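Local coordinates for protein Sex comb on midleg CG9495-PA (Drosophila melanogaster, PDB 1PK1) that probably takes part in Polycomb-group gene silencing, using its SAM domain to associate with other proteins, at residues I15-T18 and Q24-E27. The protein carries 2 engineered substitutions. Numbering follows the deposited sequence.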
loop_
_atom_site.group_PDB
_atom_site.type_symbol
_atom_site.label_atom_id
_atom_site.label_comp_id
_atom_site.label_asym_id
_atom_site.label_seq_id
_atom_site.Cartn_x
_atom_site.Cartn_y
_atom_site.Cartn_z
ATOM N N ILE B 15 -21.270 -0.708 -4.156
ATOM C CA ILE B 15 -21.540 -0.118 -5.466
ATOM C C ILE B 15 -22.412 1.142 -5.434
ATOM O O ILE B 15 -22.350 1.963 -6.349
ATOM C CB ILE B 15 -22.195 -1.143 -6.423
ATOM C CG1 ILE B 15 -22.305 -0.538 -7.828
ATOM C CG2 ILE B 15 -23.568 -1.545 -5.898
ATOM C CD1 ILE B 15 -22.934 -1.451 -8.862
ATOM N N ASP B 16 -23.212 1.298 -4.385
ATOM C CA ASP B 16 -24.093 2.458 -4.265
ATOM C C ASP B 16 -23.567 3.508 -3.292
ATOM O O ASP B 16 -24.285 4.439 -2.920
ATOM C CB ASP B 16 -25.488 2.011 -3.818
ATOM C CG ASP B 16 -26.112 1.014 -4.771
ATOM O OD1 ASP B 16 -26.199 1.319 -5.979
ATOM O OD2 ASP B 16 -26.521 -0.074 -4.311
ATOM N N TRP B 17 -22.313 3.363 -2.881
ATOM C CA TRP B 17 -21.718 4.303 -1.944
ATOM C C TRP B 17 -21.420 5.664 -2.547
ATOM O O TRP B 17 -21.074 5.774 -3.718
ATOM C CB TRP B 17 -20.419 3.736 -1.376
ATOM C CG TRP B 17 -20.609 2.606 -0.415
ATOM C CD1 TRP B 17 -21.791 2.133 0.076
ATOM C CD2 TRP B 17 -19.577 1.833 0.203
ATOM N NE1 TRP B 17 -21.558 1.112 0.968
ATOM C CE2 TRP B 17 -20.206 0.908 1.065
ATOM C CE3 TRP B 17 -18.178 1.835 0.117
ATOM C CZ2 TRP B 17 -19.485 -0.009 1.833
ATOM C CZ3 TRP B 17 -17.459 0.925 0.881
ATOM C CH2 TRP B 17 -18.116 0.014 1.731
ATOM N N THR B 18 -21.561 6.699 -1.725
ATOM C CA THR B 18 -21.270 8.062 -2.143
ATOM C C THR B 18 -19.781 8.245 -1.886
ATOM O O THR B 18 -19.149 7.378 -1.283
ATOM C CB THR B 18 -22.012 9.087 -1.279
ATOM O OG1 THR B 18 -21.548 8.987 0.073
ATOM C CG2 THR B 18 -23.521 8.835 -1.323
ATOM N N GLN B 24 -15.309 7.149 4.374
ATOM C CA GLN B 24 -15.577 6.642 5.719
ATOM C C GLN B 24 -15.129 5.180 5.822
ATOM O O GLN B 24 -14.593 4.759 6.847
ATOM C CB GLN B 24 -17.069 6.756 6.044
ATOM C CG GLN B 24 -17.480 6.079 7.350
ATOM C CD GLN B 24 -16.844 6.712 8.576
ATOM O OE1 GLN B 24 -16.916 6.161 9.678
ATOM N NE2 GLN B 24 -16.224 7.874 8.396
ATOM N N TYR B 25 -15.349 4.409 4.757
ATOM C CA TYR B 25 -14.944 3.003 4.747
ATOM C C TYR B 25 -13.428 2.894 4.866
ATOM O O TYR B 25 -12.903 2.182 5.728
ATOM C CB TYR B 25 -15.406 2.313 3.457
ATOM C CG TYR B 25 -14.795 0.944 3.267
ATOM C CD1 TYR B 25 -15.019 -0.072 4.197
ATOM C CD2 TYR B 25 -13.967 0.667 2.176
ATOM C CE1 TYR B 25 -14.439 -1.319 4.056
ATOM C CE2 TYR B 25 -13.378 -0.590 2.025
ATOM C CZ TYR B 25 -13.621 -1.575 2.974
ATOM O OH TYR B 25 -13.050 -2.818 2.866
ATOM N N ILE B 26 -12.719 3.607 3.998
ATOM C CA ILE B 26 -11.265 3.580 4.024
ATOM C C ILE B 26 -10.720 4.031 5.378
ATOM O O ILE B 26 -9.935 3.325 6.005
ATOM C CB ILE B 26 -10.666 4.500 2.936
ATOM C CG1 ILE B 26 -11.139 4.059 1.547
ATOM C CG2 ILE B 26 -9.146 4.469 3.016
ATOM C CD1 ILE B 26 -10.683 2.679 1.141
ATOM N N GLU B 27 -11.143 5.208 5.826
ATOM C CA GLU B 27 -10.664 5.758 7.091
ATOM C C GLU B 27 -11.060 4.995 8.352
ATOM O O GLU B 27 -10.269 4.914 9.291
ATOM C CB GLU B 27 -11.083 7.232 7.207
ATOM C CG GLU B 27 -10.249 8.147 6.311
ATOM C CD GLU B 27 -10.763 9.578 6.243
ATOM O OE1 GLU B 27 -11.482 10.011 7.167
ATOM O OE2 GLU B 27 -10.426 10.279 5.261
#
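Trp17, in the loop just before helix 19-29, meets Tyr25 on that helix, leaning its indole on the tyrosine side chain. With CG beside its own backbone N and anti to the carbonyl carbon, chi1 -72° brings the six-membered ring of Trp17 over against Tyr25. The CZ3 and CH2 atoms do the touching: CZ3 of Trp17 reaches CB of Tyr25 at 3.6 Å, and CH2 of Trp17 lies over one face of the phenol, 3.8 Å from CG of Tyr25. The two planes are inclined at 51° with centroids 5.2 Å apart, an oblique aromatic pair. Both polar ends are held outside the pair, NE1 of Trp17 by the carbonyl of Ser12 and OH of Tyr25 by that of Leu75 on helix 66-79. With only an alanine at Trp17, this face of the phenol would probably be uncovered and the Ser12 carbonyl left without its indole donor. Next along, Thr18 turns to the helix start, its side chain N-capping helix 19-29 while its backbone N bonds to Glu21, the reciprocal pairing of a capping box. The aromatic pair ties the loop just before helix 19-29 to the side of that helix, the first of five in this SAM-domain bundle.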